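Long-range contact in bifunctional cytochrome P450/NADPH--P450 reductase (Deinococcus aerius, PDB 7F3H), which probably hydroxylates organic substrates at its P450 haem, using electrons passed from NADPH by its own reductase part: residues M123-W134 against D147-L158. Numbering follows the deposited sequence.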
loop_
_atom_site.group_PDB
_atom_site.type_symbol
_atom_site.label_atom_id
_atom_site.label_comp_id
_atom_site.label_asym_id
_atom_site.label_seq_id
_atom_site.Cartn_x
_atom_site.Cartn_y
_atom_site.Cartn_z
ATOM N N MET A 123 14.832 -6.915 7.566
ATOM C CA MET A 123 14.318 -7.127 6.216
ATOM C C MET A 123 15.082 -8.260 5.541
ATOM O O MET A 123 14.489 -9.171 4.935
ATOM C CB MET A 123 14.416 -5.841 5.399
ATOM C CG MET A 123 13.730 -4.629 6.029
ATOM S SD MET A 123 14.154 -3.160 5.044
ATOM C CE MET A 123 12.753 -2.081 5.323
ATOM N N LEU A 124 16.412 -8.233 5.658
ATOM C CA LEU A 124 17.206 -9.259 4.998
ATOM C C LEU A 124 16.870 -10.632 5.554
ATOM O O LEU A 124 16.719 -11.604 4.794
ATOM C CB LEU A 124 18.695 -8.946 5.136
ATOM C CG LEU A 124 19.757 -9.892 4.564
ATOM C CD1 LEU A 124 19.826 -9.901 3.014
ATOM C CD2 LEU A 124 21.099 -9.476 5.163
ATOM N N GLU A 125 16.651 -10.722 6.864
ATOM C CA GLU A 125 16.367 -12.034 7.426
ATOM C C GLU A 125 15.153 -12.624 6.740
ATOM O O GLU A 125 15.142 -13.806 6.367
ATOM C CB GLU A 125 16.157 -11.950 8.935
ATOM C CG GLU A 125 15.837 -13.312 9.601
ATOM C CD GLU A 125 15.482 -13.154 11.085
ATOM O OE1 GLU A 125 16.199 -12.410 11.813
ATOM O OE2 GLU A 125 14.467 -13.748 11.519
ATOM N N VAL A 126 14.115 -11.800 6.557
ATOM C CA VAL A 126 12.900 -12.325 5.962
ATOM C C VAL A 126 13.122 -12.595 4.473
ATOM O O VAL A 126 12.763 -13.668 3.968
ATOM C CB VAL A 126 11.718 -11.375 6.228
ATOM C CG1 VAL A 126 10.483 -11.925 5.591
ATOM C CG2 VAL A 126 11.487 -11.199 7.739
ATOM N N ALA A 127 13.783 -11.661 3.767
ATOM C CA ALA A 127 13.969 -11.816 2.328
ATOM C C ALA A 127 14.697 -13.125 2.015
ATOM O O ALA A 127 14.269 -13.900 1.137
ATOM C CB ALA A 127 14.708 -10.598 1.765
ATOM N N GLN A 128 15.753 -13.425 2.785
ATOM C CA GLN A 128 16.499 -14.670 2.602
ATOM C C GLN A 128 15.591 -15.887 2.782
ATOM O O GLN A 128 15.664 -16.845 2.000
ATOM C CB GLN A 128 17.692 -14.699 3.574
ATOM C CG GLN A 128 18.836 -13.759 3.150
ATOM C CD GLN A 128 19.960 -13.667 4.163
ATOM O OE1 GLN A 128 19.739 -13.711 5.379
ATOM N NE2 GLN A 128 21.182 -13.513 3.670
ATOM N N ALA A 129 14.666 -15.827 3.746
ATOM C CA ALA A 129 13.731 -16.934 3.940
ATOM C C ALA A 129 12.839 -17.137 2.718
ATOM O O ALA A 129 12.628 -18.282 2.281
ATOM C CB ALA A 129 12.897 -16.703 5.192
ATOM N N LEU A 130 12.358 -16.037 2.116
ATOM C CA LEU A 130 11.629 -16.133 0.849
ATOM C C LEU A 130 12.465 -16.862 -0.180
ATOM O O LEU A 130 12.035 -17.867 -0.751
ATOM C CB LEU A 130 11.275 -14.739 0.323
ATOM C CG LEU A 130 10.806 -14.620 -1.138
ATOM C CD1 LEU A 130 9.339 -14.922 -1.297
ATOM C CD2 LEU A 130 11.046 -13.256 -1.614
ATOM N N VAL A 131 13.698 -16.390 -0.387
ATOM C CA VAL A 131 14.573 -17.003 -1.382
ATOM C C VAL A 131 14.745 -18.487 -1.082
ATOM O O VAL A 131 14.657 -19.341 -1.989
ATOM C CB VAL A 131 15.917 -16.249 -1.427
ATOM C CG1 VAL A 131 16.929 -16.939 -2.352
ATOM C CG2 VAL A 131 15.686 -14.809 -1.852
ATOM N N GLY A 132 14.937 -18.813 0.208
ATOM C CA GLY A 132 15.055 -20.209 0.612
ATOM C C GLY A 132 13.880 -21.050 0.161
ATOM O O GLY A 132 14.056 -22.111 -0.441
ATOM N N LYS A 133 12.658 -20.559 0.404
ATOM C CA LYS A 133 11.478 -21.287 -0.048
ATOM C C LYS A 133 11.511 -21.486 -1.557
ATOM O O LYS A 133 11.312 -22.601 -2.052
ATOM C CB LYS A 133 10.203 -20.555 0.364
ATOM C CG LYS A 133 8.945 -21.383 0.095
ATOM C CD LYS A 133 7.677 -20.626 0.496
ATOM C CE LYS A 133 6.405 -21.346 0.076
ATOM N NZ LYS A 133 5.231 -20.449 0.191
ATOM N N TRP A 134 11.831 -20.429 -2.306
ATOM C CA TRP A 134 11.802 -20.566 -3.752
ATOM C C TRP A 134 12.909 -21.498 -4.212
ATOM O O TRP A 134 12.689 -22.326 -5.105
ATOM C CB TRP A 134 11.886 -19.193 -4.410
ATOM C CG TRP A 134 10.642 -18.359 -4.235
ATOM C CD1 TRP A 134 9.609 -18.577 -3.358
ATOM C CD2 TRP A 134 10.315 -17.145 -4.937
ATOM N NE1 TRP A 134 8.658 -17.573 -3.478
ATOM C CE2 TRP A 134 9.072 -16.685 -4.434
ATOM C CE3 TRP A 134 10.960 -16.394 -5.933
ATOM C CZ2 TRP A 134 8.467 -15.520 -4.901
ATOM C CZ3 TRP A 134 10.360 -15.242 -6.390
ATOM C CH2 TRP A 134 9.123 -14.814 -5.879
ATOM N N ASP A 147 3.182 -15.418 -1.439
ATOM C CA ASP A 147 4.514 -15.353 -0.862
ATOM C C ASP A 147 4.964 -13.919 -0.589
ATOM O O ASP A 147 5.727 -13.689 0.354
ATOM C CB ASP A 147 5.491 -16.063 -1.774
ATOM C CG ASP A 147 5.495 -17.545 -1.556
ATOM O OD1 ASP A 147 4.865 -18.009 -0.579
ATOM O OD2 ASP A 147 6.127 -18.245 -2.359
ATOM N N MET A 148 4.486 -12.935 -1.375
ATOM C CA MET A 148 4.779 -11.536 -1.064
ATOM C C MET A 148 4.087 -11.098 0.233
ATOM O O MET A 148 4.676 -10.362 1.035
ATOM C CB MET A 148 4.356 -10.634 -2.235
ATOM C CG MET A 148 5.154 -10.829 -3.518
ATOM S SD MET A 148 6.966 -10.798 -3.299
ATOM C CE MET A 148 7.439 -12.453 -3.717
ATOM N N THR A 149 2.833 -11.526 0.447
ATOM C CA THR A 149 2.157 -11.277 1.723
ATOM C C THR A 149 2.884 -11.903 2.893
ATOM O O THR A 149 3.006 -11.278 3.952
ATOM C CB THR A 149 0.712 -11.762 1.664
ATOM O OG1 THR A 149 -0.046 -10.911 0.793
ATOM C CG2 THR A 149 0.089 -11.986 3.045
ATOM N N ARG A 150 3.354 -13.139 2.734
ATOM C CA ARG A 150 4.238 -13.692 3.751
ATOM C C ARG A 150 5.439 -12.777 3.996
ATOM O O ARG A 150 5.725 -12.401 5.149
ATOM C CB ARG A 150 4.708 -15.079 3.336
ATOM C CG ARG A 150 3.613 -16.107 3.280
ATOM C CD ARG A 150 4.209 -17.479 3.057
ATOM N NE ARG A 150 3.300 -18.497 3.555
ATOM C CZ ARG A 150 2.480 -19.168 2.760
ATOM N NH1 ARG A 150 2.494 -18.919 1.459
ATOM N NH2 ARG A 150 1.665 -20.092 3.247
ATOM N N LEU A 151 6.145 -12.395 2.916
ATOM C CA LEU A 151 7.321 -11.541 3.038
ATOM C C LEU A 151 7.011 -10.307 3.865
ATOM O O LEU A 151 7.658 -10.049 4.885
ATOM C CB LEU A 151 7.853 -11.137 1.658
ATOM C CG LEU A 151 8.956 -10.058 1.616
ATOM C CD1 LEU A 151 10.295 -10.600 2.119
ATOM C CD2 LEU A 151 9.122 -9.511 0.193
ATOM N N THR A 152 5.993 -9.552 3.453
ATOM C CA THR A 152 5.737 -8.248 4.056
ATOM C C THR A 152 5.166 -8.377 5.470
ATOM O O THR A 152 5.567 -7.630 6.363
ATOM C CB THR A 152 4.822 -7.424 3.145
ATOM O OG1 THR A 152 3.612 -8.150 2.874
ATOM C CG2 THR A 152 5.533 -7.117 1.829
ATOM N N LEU A 153 4.273 -9.343 5.720
ATOM C CA LEU A 153 3.808 -9.567 7.084
ATOM C C LEU A 153 4.967 -9.899 8.013
ATOM O O LEU A 153 5.106 -9.299 9.076
ATOM C CB LEU A 153 2.766 -10.669 7.116
ATOM C CG LEU A 153 1.336 -10.261 6.786
ATOM C CD1 LEU A 153 0.401 -11.495 6.815
ATOM C CD2 LEU A 153 0.840 -9.135 7.714
ATOM N N ASP A 154 5.804 -10.863 7.643
ATOM C CA ASP A 154 6.926 -11.203 8.514
ATOM C C ASP A 154 7.860 -10.024 8.715
ATOM O O ASP A 154 8.348 -9.788 9.829
ATOM C CB ASP A 154 7.689 -12.385 7.949
ATOM C CG ASP A 154 7.067 -13.687 8.344
ATOM O OD1 ASP A 154 5.874 -13.654 8.693
ATOM O OD2 ASP A 154 7.746 -14.737 8.280
ATOM N N THR A 155 8.125 -9.268 7.655
ATOM C CA THR A 155 9.062 -8.161 7.769
ATOM C C THR A 155 8.500 -7.085 8.688
ATOM O O THR A 155 9.187 -6.600 9.604
ATOM C CB THR A 155 9.380 -7.599 6.387
ATOM O OG1 THR A 155 9.929 -8.645 5.567
ATOM C CG2 THR A 155 10.411 -6.521 6.503
ATOM N N ILE A 156 7.257 -6.676 8.439
ATOM C CA ILE A 156 6.711 -5.621 9.263
ATOM C C ILE A 156 6.535 -6.121 10.703
ATOM O O ILE A 156 6.751 -5.357 11.637
ATOM C CB ILE A 156 5.425 -5.044 8.625
ATOM C CG1 ILE A 156 5.148 -3.655 9.173
ATOM C CG2 ILE A 156 4.228 -5.867 8.942
ATOM C CD1 ILE A 156 6.339 -2.697 9.031
ATOM N N SER A 157 6.245 -7.419 10.916
ATOM C CA SER A 157 6.092 -7.973 12.274
ATOM C C SER A 157 7.415 -8.003 13.034
ATOM O O SER A 157 7.458 -7.697 14.234
ATOM C CB SER A 157 5.497 -9.385 12.213
ATOM O OG SER A 157 4.189 -9.396 11.654
ATOM N N LEU A 158 8.490 -8.406 12.360
ATOM C CA LEU A 158 9.814 -8.437 12.976
ATOM C C LEU A 158 10.319 -7.030 13.286
ATOM O O LEU A 158 10.814 -6.766 14.391
ATOM C CB LEU A 158 10.798 -9.140 12.040
ATOM C CG LEU A 158 12.198 -9.509 12.557
ATOM C CD1 LEU A 158 12.138 -10.284 13.908
ATOM C CD2 LEU A 158 13.089 -10.221 11.492
HETATM O O HOH W 1 11.868 -7.737 3.951
#
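Asp147 divides its carboxylate between Lys133 and Trp134 on the helix running beside it. Lys133, extended throughout, brings NZ to the syn lone pair of Asp147 OD1 at 2.6 Å, a short salt bridge. Trp134 NE1 donates to Asp147 OD2 at 2.8 Å (N-H...O 151°), reaching the anti side of this oxygen from outside the carboxylate plane. Arg150 NH1, one turn on and less surely placed, bonds to the same Asp147 OD1; it also forms a salt bridge with Asp146. With an alanine here instead of Asp147, the Lys133 ammonium, close to the Arg150 guanidinium, would probably lose the carboxylate they share, and the buried indole N-H its acceptor.

Apolar contacts follow the same interface. Met148, bent at chi2 and chi3, sets CE 3.4 Å from Trp134 CZ2, while Leu130 CD1 lies over one face of the indole, toward its rim. Val126 is a knob in the hole formed by Leu151, Asp154, Thr155 and Leu158; chi1 of 179° turns its CG1 into that hole, 3.3 Å from Thr155 OG1 and 3.7 Å from Leu151 CD1.

A polar bridge adds to this: a water donates to Met123 O and Thr155 OG1 (2.7 Å), and the Thr155 hydroxyl in turn donates to Leu151 O.

The axes of segments 123-134 and 147-158 approach to 8.9 Å and run nearly antiparallel, at 155°. They lie on helices 113-137 and 144-161, the D and E helices of the P450 four-helix core. Its other two members flank the pair: Met123 and Thr155 also meet helix 408-425 (L), and Met148 and Leu151 pack on helix 254-285 (I), while Ile156 touches the haem.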